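PDB 6K5S: telomeric DNA-binding factor trf1 from Schizosaccharomyces pombe, which probably binds telomeric repeat DNA, the crystallised portion being an all-helical domain of the telomere repeat binding factor family. Local coordinates for residues A[124-129]-A[183-188]; A[161-166]-A[177-182]. All blocks are in the same frame, centred on the assembly; numbering follows the deposited sequence.

Interaction 1: A[124-129]-A[183-188]; sequences QGTLYM and IEKCTA
K185 reaches across to helix 122-141 and brings its NZ to T126 OG1, the two side chains crossing at a slant: NZ donates a hydrogen bond to T126 OG1, with 2.5 Å between the two atoms. The separation is shorter than usual for such a bond, so its exact length is doubtful although the pairing is clear. The lysine lies across M129 at about a right angle, bringing K185 CE to 4.1 Å from M129 CE, while M129 SD rests 3.7 Å from the carbonyl O of K185. Deeper in, M129 CB packs 4.2 Å from C186 SG. M129 comes this far because CG is anti to the backbone N (chi1 176°) and the chain stays extended to SD, bending only at its last torsion, which sets the methyl CE against K185 CE. Replacing K185 with an alanine would probably leave the T126 hydroxyl without its ammonium partner and open a gap beside M129 CE. The axes of segments 124-129 and 183-188 run in nearly the same direction, crossing at -22° with a closest approach of 10.0 Å; the 53 residues between the segments, 34 of them helical, carry the chain from one to the other, consistent with the layered helices of the TRF family fold. T126 OG1 also makes a weak hydrogen bond to T122 O, one turn earlier. Behind C186, F155 and M159 pack against its side chain. On the other helix, L127 and Y128 touch helix 102-113, where the Y128 ring meets that of F109, and L127 also touches I215 and Y218 of helix 208-222.

Interaction 2: A[161-166]-A[177-182]; sequences HRFLIR and YVEKQI
The F163 ring has E179 over one face and I182 at its rim. E179 CG stands 3.9 Å from the ring centroid and only 21° off the ring normal, which defines a CH-pi contact, although the methylene is displaced toward the CG-CD2 edge of the ring. At the edge, near the ring plane, I182 CG2 lies 4.0 Å from F163 CZ. The pair joins two consecutive helices, 159-166 and 177-195, of the all-helical TRF family domain; the ten residues linking them contain no helix or strand, and part of that loop is not modelled. The F163 and E179 side chains run antiparallel alongside each other, with the carboxylate plane just 8° from that of the ring. E179 is extended beyond CG, which carries its CD back over F163 CB, at 3.8 Å, and takes the charged end past the ring toward the backbone of helix 159-166. L110 of helix 102-113 also packs on F163, so the ring is shared by three helices. The buried carboxylate is well supplied with partners. E179 OE1 accepts from the backbone N of T176, just before its own helix, as a glutamate does in a capping box, and forms a salt bridge with R167 NH2; the positive charge would probably favour the ionised acid. R166 does not pair with it directly, its NH1 staying 4.6 Å from E179 OE2. One water fills the interval: it donates to E179 OE2 and, at 2.6 Å, to the carbonyl O of F163, and accepts from R166 NH1 at 2.8 Å, lying in the guanidinium plane at its edge.

Overall arrangement
Interactions 1 and 2 draw on successive turns of helix 177-195 and have centres about 10 Å apart, so they form a continuous patch. Two contacts seam them together: I182 CD1 of interaction 2 approaches G125 CA of interaction 1 to 3.5 Å, a closeness eased by the glycine lacking a side chain, and I183 CG1 lies 3.8 Å from F163 CE2. Helix 177-195 thus contacts both helix 122-141 and helix 159-166, on different sides of its surface. The centres of interactions 1 and 2 lie about 15 and 18 Å from the centre of the chain, on the same side of it. Both contacts are internal to one chain: the other protein chain of the assembly touches none of their segments.

Interaction 1: A[124-129]-A[183-188]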
loop_
_atom_site.group_PDB
_atom_site.type_symbol
_atom_site.label_atom_id
_atom_site.label_comp_id
_atom_site.label_asym_id
_atom_site.label_seq_id
_atom_site.Cartn_x
_atom_site.Cartn_y
_atom_site.Cartn_z
ATOM N N GLN A 124 -17.660 -6.906 -24.850
ATOM C CA GLN A 124 -16.271 -6.464 -24.945
ATOM C C GLN A 124 -16.005 -5.822 -26.297
ATOM O O GLN A 124 -15.330 -4.789 -26.384
ATOM C CB GLN A 124 -15.323 -7.645 -24.744
ATOM C CG GLN A 124 -15.341 -8.243 -23.352
ATOM C CD GLN A 124 -14.600 -9.568 -23.290
ATOM O OE1 GLN A 124 -14.408 -10.241 -24.306
ATOM N NE2 GLN A 124 -14.167 -9.939 -22.104
ATOM N N GLY A 125 -16.505 -6.452 -27.365
ATOM C CA GLY A 125 -16.335 -5.911 -28.699
ATOM C C GLY A 125 -16.957 -4.539 -28.851
ATOM O O GLY A 125 -16.350 -3.630 -29.427
ATOM N N THR A 126 -18.189 -4.374 -28.355
ATOM C CA THR A 126 -18.831 -3.062 -28.405
ATOM C C THR A 126 -18.023 -2.027 -27.637
ATOM O O THR A 126 -17.841 -0.892 -28.103
ATOM C CB THR A 126 -20.252 -3.148 -27.844
ATOM O OG1 THR A 126 -21.046 -3.963 -28.706
ATOM C CG2 THR A 126 -20.874 -1.753 -27.744
ATOM N N LEU A 127 -17.531 -2.397 -26.457
ATOM C CA LEU A 127 -16.685 -1.491 -25.687
ATOM C C LEU A 127 -15.395 -1.148 -26.438
ATOM O O LEU A 127 -14.950 0.002 -26.414
ATOM C CB LEU A 127 -16.365 -2.116 -24.338
ATOM C CG LEU A 127 -16.031 -1.202 -23.175
ATOM C CD1 LEU A 127 -17.083 -0.080 -23.032
ATOM C CD2 LEU A 127 -15.934 -2.060 -21.905
ATOM N N TYR A 128 -14.770 -2.145 -27.075
ATOM C CA TYR A 128 -13.590 -1.917 -27.907
ATOM C C TYR A 128 -13.858 -0.840 -28.960
ATOM O O TYR A 128 -13.054 0.083 -29.151
ATOM C CB TYR A 128 -13.216 -3.228 -28.588
ATOM C CG TYR A 128 -11.785 -3.414 -29.018
ATOM C CD1 TYR A 128 -10.766 -2.604 -28.534
ATOM C CD2 TYR A 128 -11.454 -4.417 -29.907
ATOM C CE1 TYR A 128 -9.459 -2.802 -28.936
ATOM C CE2 TYR A 128 -10.145 -4.621 -30.303
ATOM C CZ TYR A 128 -9.159 -3.813 -29.813
ATOM O OH TYR A 128 -7.856 -4.019 -30.197
ATOM N N MET A 129 -14.971 -0.980 -29.686
ATOM C CA MET A 129 -15.294 -0.055 -30.764
ATOM C C MET A 129 -15.472 1.366 -30.251
ATOM O O MET A 129 -15.038 2.327 -30.911
ATOM C CB MET A 129 -16.563 -0.516 -31.489
ATOM C CG MET A 129 -17.063 0.428 -32.587
ATOM S SD MET A 129 -18.657 -0.135 -33.299
ATOM C CE MET A 129 -19.755 -0.015 -31.915
ATOM N N ILE A 183 -15.253 -7.269 -36.160
ATOM C CA ILE A 183 -14.594 -6.753 -37.352
ATOM C C ILE A 183 -15.594 -6.007 -38.227
ATOM O O ILE A 183 -15.317 -4.903 -38.715
ATOM C CB ILE A 183 -13.900 -7.891 -38.113
ATOM C CG1 ILE A 183 -12.787 -8.478 -37.248
ATOM C CG2 ILE A 183 -13.318 -7.379 -39.421
ATOM C CD1 ILE A 183 -12.040 -9.551 -37.913
ATOM N N GLU A 184 -16.790 -6.573 -38.402
ATOM C CA GLU A 184 -17.785 -5.923 -39.248
ATOM C C GLU A 184 -18.296 -4.635 -38.613
ATOM O O GLU A 184 -18.430 -3.614 -39.304
ATOM C CB GLU A 184 -18.934 -6.886 -39.539
ATOM C CG GLU A 184 -19.962 -6.359 -40.520
ATOM C CD GLU A 184 -20.826 -7.471 -41.093
ATOM O OE1 GLU A 184 -20.404 -8.648 -41.025
ATOM O OE2 GLU A 184 -21.927 -7.172 -41.602
ATOM N N LYS A 185 -18.558 -4.653 -37.299
ATOM C CA LYS A 185 -18.987 -3.440 -36.606
ATOM C C LYS A 185 -17.911 -2.367 -36.656
ATOM O O LYS A 185 -18.212 -1.175 -36.818
ATOM C CB LYS A 185 -19.341 -3.750 -35.151
ATOM C CG LYS A 185 -20.688 -4.447 -34.964
ATOM C CD LYS A 185 -20.893 -4.945 -33.533
ATOM C CE LYS A 185 -21.079 -3.796 -32.547
ATOM N NZ LYS A 185 -21.320 -4.288 -31.146
ATOM N N CYS A 186 -16.652 -2.772 -36.504
ATOM C CA CYS A 186 -15.553 -1.818 -36.528
ATOM C C CYS A 186 -15.376 -1.203 -37.912
ATOM O O CYS A 186 -15.160 0.008 -38.026
ATOM C CB CYS A 186 -14.274 -2.504 -36.061
ATOM S SG CYS A 186 -14.143 -2.567 -34.273
ATOM N N THR A 187 -15.461 -2.025 -38.968
ATOM C CA THR A 187 -15.379 -1.517 -40.338
ATOM C C THR A 187 -16.433 -0.447 -40.592
ATOM O O THR A 187 -16.136 0.613 -41.152
ATOM C CB THR A 187 -15.552 -2.665 -41.340
ATOM O OG1 THR A 187 -14.678 -3.745 -40.992
ATOM C CG2 THR A 187 -15.255 -2.205 -42.762
ATOM N N ALA A 188 -17.675 -0.719 -40.184
ATOM C CA ALA A 188 -18.759 0.246 -40.349
ATOM C C ALA A 188 -18.506 1.527 -39.562
ATOM O O ALA A 188 -18.812 2.628 -40.044
ATOM C CB ALA A 188 -20.083 -0.385 -39.921
#

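Interaction 2: A[161-166]-A[177-182]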
loop_
_atom_site.group_PDB
_atom_site.type_symbol
_atom_site.label_atom_id
_atom_site.label_comp_id
_atom_site.label_asym_id
_atom_site.label_seq_id
_atom_site.Cartn_x
_atom_site.Cartn_y
_atom_site.Cartn_z
ATOM N N HIS A 161 -6.265 -11.144 -38.157
ATOM C CA HIS A 161 -5.010 -11.778 -37.771
ATOM C C HIS A 161 -4.663 -11.471 -36.324
ATOM O O HIS A 161 -4.081 -12.315 -35.632
ATOM C CB HIS A 161 -3.875 -11.329 -38.685
ATOM C CG HIS A 161 -2.574 -12.008 -38.391
ATOM N ND1 HIS A 161 -1.382 -11.326 -38.291
ATOM C CD2 HIS A 161 -2.285 -13.310 -38.159
ATOM C CE1 HIS A 161 -0.411 -12.179 -38.015
ATOM N NE2 HIS A 161 -0.933 -13.390 -37.930
ATOM N N ARG A 162 -5.019 -10.278 -35.843
ATOM C CA ARG A 162 -4.776 -9.967 -34.442
ATOM C C ARG A 162 -5.597 -10.865 -33.526
ATOM O O ARG A 162 -5.090 -11.337 -32.501
ATOM C CB ARG A 162 -5.068 -8.492 -34.172
ATOM C CG ARG A 162 -3.902 -7.589 -34.480
ATOM C CD ARG A 162 -4.039 -6.267 -33.757
ATOM N NE ARG A 162 -3.866 -5.139 -34.667
ATOM C CZ ARG A 162 -2.800 -4.350 -34.664
ATOM N NH1 ARG A 162 -1.820 -4.584 -33.799
ATOM N NH2 ARG A 162 -2.713 -3.337 -35.521
ATOM N N PHE A 163 -6.865 -11.120 -33.878
ATOM C CA PHE A 163 -7.692 -11.994 -33.044
ATOM C C PHE A 163 -7.131 -13.410 -33.000
ATOM O O PHE A 163 -7.145 -14.061 -31.949
ATOM C CB PHE A 163 -9.132 -12.041 -33.554
ATOM C CG PHE A 163 -9.961 -10.855 -33.175
ATOM C CD1 PHE A 163 -9.850 -10.281 -31.921
ATOM C CD2 PHE A 163 -10.855 -10.312 -34.080
ATOM C CE1 PHE A 163 -10.612 -9.188 -31.572
ATOM C CE2 PHE A 163 -11.636 -9.223 -33.739
ATOM C CZ PHE A 163 -11.514 -8.654 -32.482
ATOM N N LEU A 164 -6.668 -13.921 -34.144
ATOM C CA LEU A 164 -6.108 -15.269 -34.177
ATOM C C LEU A 164 -4.824 -15.334 -33.360
ATOM O O LEU A 164 -4.652 -16.222 -32.513
ATOM C CB LEU A 164 -5.866 -15.703 -35.631
ATOM C CG LEU A 164 -7.144 -15.930 -36.452
ATOM C CD1 LEU A 164 -6.893 -16.123 -37.950
ATOM C CD2 LEU A 164 -7.915 -17.116 -35.919
ATOM N N ILE A 165 -3.927 -14.377 -33.582
ATOM C CA ILE A 165 -2.671 -14.315 -32.841
ATOM C C ILE A 165 -2.919 -14.313 -31.338
ATOM O O ILE A 165 -2.247 -15.030 -30.584
ATOM C CB ILE A 165 -1.858 -13.081 -33.289
ATOM C CG1 ILE A 165 -1.287 -13.310 -34.691
ATOM C CG2 ILE A 165 -0.751 -12.763 -32.305
ATOM C CD1 ILE A 165 -0.906 -14.741 -34.952
ATOM N N ARG A 166 -3.889 -13.524 -30.873
ATOM C CA ARG A 166 -4.000 -13.346 -29.430
ATOM C C ARG A 166 -4.480 -14.601 -28.719
ATOM O O ARG A 166 -4.347 -14.680 -27.496
ATOM C CB ARG A 166 -4.924 -12.180 -29.084
ATOM C CG ARG A 166 -6.373 -12.578 -28.981
ATOM C CD ARG A 166 -7.267 -11.482 -28.434
ATOM N NE ARG A 166 -7.672 -11.712 -27.048
ATOM C CZ ARG A 166 -8.497 -12.679 -26.652
ATOM N NH1 ARG A 166 -9.019 -13.527 -27.532
ATOM N NH2 ARG A 166 -8.813 -12.794 -25.375
ATOM N N TYR A 177 -17.745 -16.237 -34.158
ATOM C CA TYR A 177 -18.846 -15.393 -34.607
ATOM C C TYR A 177 -18.724 -13.987 -34.030
ATOM O O TYR A 177 -18.841 -12.996 -34.758
ATOM C CB TYR A 177 -20.186 -16.033 -34.226
ATOM C CG TYR A 177 -21.407 -15.175 -34.522
ATOM C CD1 TYR A 177 -21.958 -15.129 -35.802
ATOM C CD2 TYR A 177 -22.023 -14.432 -33.516
ATOM C CE1 TYR A 177 -23.081 -14.358 -36.072
ATOM C CE2 TYR A 177 -23.143 -13.657 -33.777
ATOM C CZ TYR A 177 -23.665 -13.625 -35.055
ATOM O OH TYR A 177 -24.777 -12.856 -35.316
ATOM N N VAL A 178 -18.465 -13.885 -32.724
ATOM C CA VAL A 178 -18.288 -12.579 -32.088
ATOM C C VAL A 178 -17.148 -11.815 -32.751
ATOM O O VAL A 178 -17.269 -10.623 -33.058
ATOM C CB VAL A 178 -18.047 -12.752 -30.578
ATOM C CG1 VAL A 178 -17.539 -11.462 -29.958
ATOM C CG2 VAL A 178 -19.324 -13.210 -29.891
ATOM N N GLU A 179 -16.030 -12.499 -32.999
ATOM C CA GLU A 179 -14.876 -11.845 -33.608
ATOM C C GLU A 179 -15.227 -11.249 -34.970
ATOM O O GLU A 179 -14.907 -10.085 -35.255
ATOM C CB GLU A 179 -13.716 -12.835 -33.717
ATOM C CG GLU A 179 -12.902 -12.978 -32.422
ATOM C CD GLU A 179 -12.048 -14.243 -32.384
ATOM O OE1 GLU A 179 -12.082 -15.033 -33.363
ATOM O OE2 GLU A 179 -11.341 -14.454 -31.374
ATOM N N LYS A 180 -15.910 -12.025 -35.821
ATOM C CA LYS A 180 -16.284 -11.493 -37.128
ATOM C C LYS A 180 -17.333 -10.396 -37.012
ATOM O O LYS A 180 -17.320 -9.452 -37.809
ATOM C CB LYS A 180 -16.762 -12.620 -38.046
ATOM C CG LYS A 180 -15.777 -13.774 -38.099
ATOM C CD LYS A 180 -16.157 -14.859 -39.108
ATOM C CE LYS A 180 -17.036 -15.916 -38.464
ATOM N NZ LYS A 180 -18.458 -15.463 -38.467
ATOM N N GLN A 181 -18.220 -10.474 -36.019
ATOM C CA GLN A 181 -19.153 -9.371 -35.793
ATOM C C GLN A 181 -18.418 -8.092 -35.395
ATOM O O GLN A 181 -18.784 -6.987 -35.828
ATOM C CB GLN A 181 -20.173 -9.753 -34.725
ATOM C CG GLN A 181 -21.303 -10.614 -35.237
ATOM C CD GLN A 181 -21.999 -9.977 -36.415
ATOM O OE1 GLN A 181 -22.411 -8.816 -36.348
ATOM N NE2 GLN A 181 -22.123 -10.724 -37.510
ATOM N N ILE A 182 -17.388 -8.218 -34.549
ATOM C CA ILE A 182 -16.615 -7.043 -34.154
ATOM C C ILE A 182 -15.923 -6.434 -35.364
ATOM O O ILE A 182 -15.977 -5.218 -35.590
ATOM C CB ILE A 182 -15.596 -7.401 -33.059
ATOM C CG1 ILE A 182 -16.309 -7.870 -31.797
ATOM C CG2 ILE A 182 -14.716 -6.197 -32.762
ATOM C CD1 ILE A 182 -15.361 -8.521 -30.809
HETATM O O HOH W 1 -9.031 -13.457 -30.311
#